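PDB 3KHP: MaoC family protein, which probably dehydrates (3R)-hydroxyacyl thioesters to the corresponding trans-2-enoyl thioesters, as a mycobacterial member of the MaoC-like hydratase 2 family. Local coordinates for residues A[50-55]-A[238-243]; A[104-109]-A[233-238]. All blocks are in the same frame, centred on the assembly; numbering follows the deposited sequence.

Contact 1. Residues A[50-55]-A[238-243]; sequences IGVGAG and AGRALV
Arg240 reaches from helix 231-245 to the turn at the end of helix 42-51 and grips the carbonyl oxygen of Val52 with the NE/NH2 side of its guanidinium. Its CB points toward the turn, and CG lies beside the backbone N of Arg240 (chi1 -81°), passing Val52 CG2 at 4.5 Å. CD then rests on the methyl of Ala54, 3.9 Å from its CB. A bend at chi3 (-73°) follows, and the guanidinium turns its NE/NH2 edge to Val52 O. NE donates to that oxygen at 2.9 Å and NH2 at 3.0 Å, with the acceptor close to the guanidinium plane. The NH2 bond meets a lone pair in the carbonyl plane, whereas NE comes from 43° above that plane, off the lone pairs; both bonds converge on the one oxygen. CZ lies beneath the Gly53-Ala54 peptide, 3.4 Å from Gly53 C, and the peptide covers one face of the guanidinium near its rim. Gly53 adopts positive phi as the C' residue of a Schellman motif, with Gly53 N bonded to Ile50 O at 2.8 Å and Ala54 N to Ala49 O; the arginine therefore binds a carbonyl of the helix-ending turn itself. Arg240 also touches Asp58, Leu74 and Met192 of strand 188-192, while neighbouring Ala241 and Leu242 pack helix 231-245 on strands 188-192, 271-279 and 282-289.

Contact 2. Residues A[104-109]-A[233-238]; sequences QGIRLH and CTYGVA
Tyr235 pushes its phenol end against the first half of strand 103-108, where Gln104 crosses one face of the ring and Ile106 meets its edge. Gln104 CG makes a CH-pi contact, 4.2 Å from the ring centroid and 26° off the normal; the two side chains cross at about a right angle. Ile106 CG2 approaches near the ring plane, 3.5 Å from Tyr235 OH and 4.1 Å from CE2. With its CG anti to the backbone N (chi1 -177°), Tyr235 extends from helix 231-245 across to the strand. This joins helix 231-245, within the MaoC-like part of the chain, to strand 103-108 of the part matching the MFE-2 hydratase 2 N-terminal domain; the hot-dog fold is the one expected of this family. The axes of 104-108 and 233-238 approach to 10.9 Å. The hydroxyl of Tyr235 sits 3.3 Å from Gln104 O, but its hydrogen bond is to Ile257 O on strand 254-261, which pairs with strand 103-108, Ile106 bonding to Ile257 itself. Gln104 bends at chi2 (70°), and its NE2 donates to Gly105 O at 3.1 Å, from above the carbonyl plane. OE1 of Gln104 is hydrogen-bonded to Thr158 on strand 152-162, and Val79 of helix 78-81 touches all three side chains.

Both contacts use helix 231-245 and share Ala238: contact 2 takes the earlier turns, contact 1 the later ones, with centres about 10 Å apart. They also touch directly. Val52 O, the oxygen gripped in contact 1, lies 3.4 Å from Val237 CG2, and Val52 CG1 is 3.8 Å from Gly236 CA; Gly51 O approaches Cys233 SG at 3.4 Å. These two contacts tie the helix of the MaoC-like part to the end of helix 42-51 through Arg240 and to strand 103-108 through Tyr235. Along the sequence, 104-109 and 233-238 both fall between 50-55 and the end of 238-243. The centre of contact 2 lies about 4 Å from the centre of the chain, that of contact 1 about 12 Å.

Contact 1. Residues A[50-55]-A[238-243]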
ATOM      1  N   ILE A  50       4.920  -4.681   0.382  1.00 12.12           N
ATOM      2  CA  ILE A  50       4.856  -4.045  -0.947  1.00 12.47           C
ATOM      3  C   ILE A  50       5.327  -2.607  -0.801  1.00 12.98           C
ATOM      4  O   ILE A  50       6.033  -2.123  -1.635  1.00 12.52           O
ATOM      5  CB  ILE A  50       3.442  -4.091  -1.528  1.00 12.89           C
ATOM      6  CG1 ILE A  50       3.059  -5.534  -1.884  1.00 13.52           C
ATOM      7  CG2 ILE A  50       3.317  -3.205  -2.758  1.00 11.81           C
ATOM      8  CD1 ILE A  50       1.495  -5.759  -1.939  1.00 11.82           C
ATOM      9  N   GLY A  51       4.973  -1.973   0.326  1.00 13.79           N
ATOM     10  CA  GLY A  51       5.433  -0.642   0.668  1.00 13.75           C
ATOM     11  C   GLY A  51       6.932  -0.475   0.592  1.00 14.00           C
ATOM     12  O   GLY A  51       7.408   0.552   0.121  1.00 14.28           O
ATOM     13  N   VAL A  52       7.686  -1.476   1.045  1.00 13.32           N
ATOM     14  CA  VAL A  52       9.126  -1.389   0.991  1.00 12.74           C
ATOM     15  C   VAL A  52       9.688  -2.173  -0.204  1.00 13.50           C
ATOM     16  O   VAL A  52      10.877  -2.517  -0.269  1.00 12.25           O
ATOM     17  CB  VAL A  52       9.766  -1.784   2.336  1.00 13.65           C
ATOM     18  CG1 VAL A  52       9.364  -0.766   3.417  1.00  8.99           C
ATOM     19  CG2 VAL A  52       9.418  -3.241   2.756  1.00 11.57           C
ATOM     20  N   GLY A  53       8.807  -2.405  -1.169  1.00 13.25           N
ATOM     21  CA  GLY A  53       9.206  -2.775  -2.490  1.00 13.81           C
ATOM     22  C   GLY A  53       9.240  -4.265  -2.828  1.00 14.17           C
ATOM     23  O   GLY A  53       9.711  -4.628  -3.888  1.00 14.84           O
ATOM     24  N   ALA A  54       8.802  -5.107  -1.909  1.00 14.27           N
ATOM     25  CA  ALA A  54       8.672  -6.529  -2.139  1.00 14.58           C
ATOM     26  C   ALA A  54       7.606  -6.737  -3.201  1.00 15.51           C
ATOM     27  O   ALA A  54       6.551  -6.084  -3.149  1.00 14.68           O
ATOM     28  CB  ALA A  54       8.245  -7.232  -0.813  1.00 13.46           C
ATOM     29  N   GLY A  55       7.861  -7.672  -4.127  1.00 15.69           N
ATOM     30  CA  GLY A  55       6.971  -7.936  -5.276  1.00 15.65           C
ATOM     31  C   GLY A  55       6.729  -9.427  -5.562  1.00 16.25           C
ATOM     32  O   GLY A  55       6.720 -10.286  -4.658  1.00 15.69           O
ATOM     33  N   ALA A 238      16.621  -1.435   2.524  1.00 16.72           N
ATOM     34  CA  ALA A 238      17.899  -1.976   2.977  1.00 16.80           C
ATOM     35  C   ALA A 238      17.636  -3.250   3.784  1.00 16.61           C
ATOM     36  O   ALA A 238      18.386  -4.208   3.678  1.00 16.01           O
ATOM     37  CB  ALA A 238      18.689  -0.975   3.804  1.00 16.21           C
ATOM     38  N   GLY A 239      16.573  -3.251   4.580  1.00 16.69           N
ATOM     39  CA  GLY A 239      16.205  -4.424   5.373  1.00 17.30           C
ATOM     40  C   GLY A 239      15.919  -5.692   4.552  1.00 17.32           C
ATOM     41  O   GLY A 239      16.221  -6.800   4.984  1.00 16.16           O
ATOM     42  N   ARG A 240      15.306  -5.508   3.388  1.00 17.38           N
ATOM     43  CA  ARG A 240      15.034  -6.600   2.469  1.00 18.01           C
ATOM     44  C   ARG A 240      16.342  -7.115   1.902  1.00 18.25           C
ATOM     45  O   ARG A 240      16.542  -8.332   1.802  1.00 17.98           O
ATOM     46  CB  ARG A 240      14.150  -6.153   1.304  1.00 18.17           C
ATOM     47  CG  ARG A 240      12.682  -6.105   1.602  1.00 19.13           C
ATOM     48  CD  ARG A 240      11.845  -6.359   0.339  1.00 19.84           C
ATOM     49  NE  ARG A 240      11.917  -5.207  -0.519  1.00 19.52           N
ATOM     50  CZ  ARG A 240      12.348  -5.166  -1.767  1.00 21.19           C
ATOM     51  NH1 ARG A 240      12.754  -6.249  -2.424  1.00 19.77           N
ATOM     52  NH2 ARG A 240      12.365  -3.984  -2.372  1.00 23.20           N
ATOM     53  N   ALA A 241      17.220  -6.193   1.513  1.00 17.42           N
ATOM     54  CA  ALA A 241      18.533  -6.590   1.015  1.00 17.79           C
ATOM     55  C   ALA A 241      19.290  -7.408   2.084  1.00 18.35           C
ATOM     56  O   ALA A 241      19.990  -8.365   1.753  1.00 18.40           O
ATOM     57  CB  ALA A 241      19.318  -5.411   0.580  1.00 16.43           C
ATOM     58  N   LEU A 242      19.124  -7.069   3.357  1.00 18.00           N
ATOM     59  CA  LEU A 242      19.891  -7.759   4.385  1.00 18.43           C
ATOM     60  C   LEU A 242      19.299  -9.132   4.669  1.00 17.98           C
ATOM     61  O   LEU A 242      20.025 -10.089   4.862  1.00 17.80           O
ATOM     62  CB  LEU A 242      19.992  -6.907   5.657  1.00 18.56           C
ATOM     63  CG  LEU A 242      20.672  -5.555   5.425  1.00 18.58           C
ATOM     64  CD1 LEU A 242      20.376  -4.607   6.593  1.00 19.08           C
ATOM     65  CD2 LEU A 242      22.204  -5.674   5.177  1.00 16.86           C
ATOM     66  N   VAL A 243      17.973  -9.216   4.683  1.00 18.38           N
ATOM     67  CA  VAL A 243      17.292 -10.468   4.798  1.00 18.26           C
ATOM     68  C   VAL A 243      17.714 -11.461   3.713  1.00 19.72           C
ATOM     69  O   VAL A 243      17.942 -12.636   4.011  1.00 19.81           O
ATOM     70  CB  VAL A 243      15.806 -10.262   4.726  1.00 18.36           C
ATOM     71  CG1 VAL A 243      15.056 -11.610   4.457  1.00 15.70           C
ATOM     72  CG2 VAL A 243      15.349  -9.623   6.009  1.00 16.55           C
TER

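Contact 2. Residues A[104-109]-A[233-238]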
ATOM      1  N   GLN A 104      17.764   4.970  13.287  1.00 19.67           N
ATOM      2  CA  GLN A 104      16.737   4.010  13.713  1.00 19.43           C
ATOM      3  C   GLN A 104      17.340   2.627  13.938  1.00 19.24           C
ATOM      4  O   GLN A 104      18.086   2.123  13.112  1.00 19.11           O
ATOM      5  CB  GLN A 104      15.639   3.894  12.659  1.00 19.82           C
ATOM      6  CG  GLN A 104      14.504   2.933  13.021  1.00 19.11           C
ATOM      7  CD  GLN A 104      13.662   3.487  14.141  1.00 20.02           C
ATOM      8  OE1 GLN A 104      13.311   4.692  14.123  1.00 19.04           O
ATOM      9  NE2 GLN A 104      13.320   2.629  15.130  1.00 16.14           N
ATOM     10  N   GLY A 105      16.991   2.006  15.052  1.00 19.22           N
ATOM     11  CA  GLY A 105      17.425   0.658  15.360  1.00 18.90           C
ATOM     12  C   GLY A 105      16.212  -0.175  15.691  1.00 19.31           C
ATOM     13  O   GLY A 105      15.191   0.348  16.190  1.00 18.95           O
ATOM     14  N   ILE A 106      16.282  -1.460  15.363  1.00 19.42           N
ATOM     15  CA  ILE A 106      15.263  -2.369  15.792  1.00 20.21           C
ATOM     16  C   ILE A 106      15.964  -3.605  16.340  1.00 21.25           C
ATOM     17  O   ILE A 106      17.048  -3.909  15.945  1.00 21.57           O
ATOM     18  CB  ILE A 106      14.283  -2.746  14.670  1.00 20.31           C
ATOM     19  CG1 ILE A 106      14.986  -3.586  13.612  1.00 20.63           C
ATOM     20  CG2 ILE A 106      13.612  -1.513  14.040  1.00 18.82           C
ATOM     21  CD1 ILE A 106      14.075  -4.066  12.561  1.00 19.76           C
ATOM     22  N   ARG A 107      15.346  -4.306  17.265  1.00 22.56           N
ATOM     23  CA  ARG A 107      15.881  -5.592  17.708  1.00 23.98           C
ATOM     24  C   ARG A 107      14.709  -6.532  17.882  1.00 23.67           C
ATOM     25  O   ARG A 107      13.723  -6.161  18.512  1.00 23.53           O
ATOM     26  CB  ARG A 107      16.685  -5.415  19.012  1.00 24.37           C
ATOM     27  CG  ARG A 107      17.228  -6.685  19.605  1.00 26.99           C
ATOM     28  CD  ARG A 107      18.284  -6.434  20.727  1.00 29.72           C
ATOM     29  NE  ARG A 107      19.411  -5.665  20.224  1.00 30.87           N
ATOM     30  CZ  ARG A 107      20.524  -6.180  19.721  1.00 33.30           C
ATOM     31  NH1 ARG A 107      20.702  -7.498  19.660  1.00 36.15           N
ATOM     32  NH2 ARG A 107      21.476  -5.373  19.271  1.00 32.45           N
ATOM     33  N   LEU A 108      14.803  -7.732  17.317  1.00 23.91           N
ATOM     34  CA  LEU A 108      13.709  -8.707  17.417  1.00 24.51           C
ATOM     35  C   LEU A 108      14.136  -9.887  18.290  1.00 25.08           C
ATOM     36  O   LEU A 108      15.283 -10.294  18.284  1.00 23.88           O
ATOM     37  CB  LEU A 108      13.279  -9.190  16.029  1.00 24.58           C
ATOM     38  CG  LEU A 108      12.349  -8.291  15.172  1.00 25.49           C
ATOM     39  CD1 LEU A 108      10.972  -8.011  15.808  1.00 22.88           C
ATOM     40  CD2 LEU A 108      13.069  -7.007  14.853  1.00 25.52           C
ATOM     41  N   HIS A 109      13.187 -10.407  19.058  1.00 26.67           N
ATOM     42  CA  HIS A 109      13.407 -11.533  19.958  1.00 27.48           C
ATOM     43  C   HIS A 109      12.578 -12.726  19.583  1.00 28.29           C
ATOM     44  O   HIS A 109      12.767 -13.816  20.131  1.00 29.35           O
ATOM     45  CB  HIS A 109      13.068 -11.095  21.364  1.00 27.23           C
ATOM     46  CG  HIS A 109      13.934  -9.983  21.821  1.00 28.19           C
ATOM     47  ND1 HIS A 109      15.230 -10.186  22.237  1.00 29.33           N
ATOM     48  CD2 HIS A 109      13.747  -8.643  21.803  1.00 29.29           C
ATOM     49  CE1 HIS A 109      15.784  -9.021  22.515  1.00 29.48           C
ATOM     50  NE2 HIS A 109      14.902  -8.068  22.267  1.00 30.24           N
ATOM     51  N   CYS A 233      11.077   3.943   4.730  1.00 14.86           N
ATOM     52  CA  CYS A 233      10.875   3.097   3.573  1.00 14.63           C
ATOM     53  C   CYS A 233      12.246   2.634   3.067  1.00 15.41           C
ATOM     54  O   CYS A 233      12.464   1.442   2.882  1.00 16.24           O
ATOM     55  CB  CYS A 233      10.099   3.806   2.494  1.00 13.96           C
ATOM     56  SG  CYS A 233       9.845   2.787   1.042  1.00 13.05           S
ATOM     57  N   THR A 234      13.164   3.583   2.891  1.00 14.79           N
ATOM     58  CA  THR A 234      14.559   3.297   2.616  1.00 14.73           C
ATOM     59  C   THR A 234      15.147   2.250   3.564  1.00 15.31           C
ATOM     60  O   THR A 234      15.841   1.320   3.146  1.00 16.43           O
ATOM     61  CB  THR A 234      15.397   4.590   2.706  1.00 14.26           C
ATOM     62  OG1 THR A 234      14.895   5.540   1.760  1.00 13.84           O
ATOM     63  CG2 THR A 234      16.806   4.364   2.399  1.00 11.84           C
ATOM     64  N   TYR A 235      14.879   2.413   4.840  1.00 15.57           N
ATOM     65  CA  TYR A 235      15.333   1.490   5.863  1.00 15.93           C
ATOM     66  C   TYR A 235      14.745   0.077   5.663  1.00 16.30           C
ATOM     67  O   TYR A 235      15.456  -0.907   5.744  1.00 16.25           O
ATOM     68  CB  TYR A 235      14.914   2.045   7.193  1.00 15.49           C
ATOM     69  CG  TYR A 235      15.306   1.321   8.442  1.00 15.36           C
ATOM     70  CD1 TYR A 235      16.606   1.418   8.956  1.00 15.42           C
ATOM     71  CD2 TYR A 235      14.351   0.656   9.195  1.00 13.93           C
ATOM     72  CE1 TYR A 235      16.949   0.808  10.162  1.00 13.18           C
ATOM     73  CE2 TYR A 235      14.688   0.048  10.392  1.00 14.59           C
ATOM     74  CZ  TYR A 235      15.987   0.143  10.875  1.00 14.53           C
ATOM     75  OH  TYR A 235      16.294  -0.416  12.117  1.00 15.82           O
ATOM     76  N   GLY A 236      13.466   0.005   5.348  1.00 16.80           N
ATOM     77  CA  GLY A 236      12.841  -1.273   4.980  1.00 17.15           C
ATOM     78  C   GLY A 236      13.422  -1.901   3.714  1.00 16.79           C
ATOM     79  O   GLY A 236      13.507  -3.120   3.614  1.00 16.91           O
ATOM     80  N   VAL A 237      13.826  -1.075   2.751  1.00 16.71           N
ATOM     81  CA  VAL A 237      14.407  -1.589   1.513  1.00 16.42           C
ATOM     82  C   VAL A 237      15.776  -2.189   1.819  1.00 16.83           C
ATOM     83  O   VAL A 237      16.035  -3.334   1.464  1.00 15.87           O
ATOM     84  CB  VAL A 237      14.535  -0.538   0.403  1.00 16.75           C
ATOM     85  CG1 VAL A 237      15.257  -1.141  -0.766  1.00 14.85           C
ATOM     86  CG2 VAL A 237      13.129   0.004  -0.044  1.00 14.10           C
ATOM     87  N   ALA A 238      16.621  -1.435   2.524  1.00 16.72           N
ATOM     88  CA  ALA A 238      17.899  -1.976   2.977  1.00 16.80           C
ATOM     89  C   ALA A 238      17.636  -3.250   3.784  1.00 16.61           C
ATOM     90  O   ALA A 238      18.386  -4.208   3.678  1.00 16.01           O
ATOM     91  CB  ALA A 238      18.689  -0.975   3.804  1.00 16.21           C
TER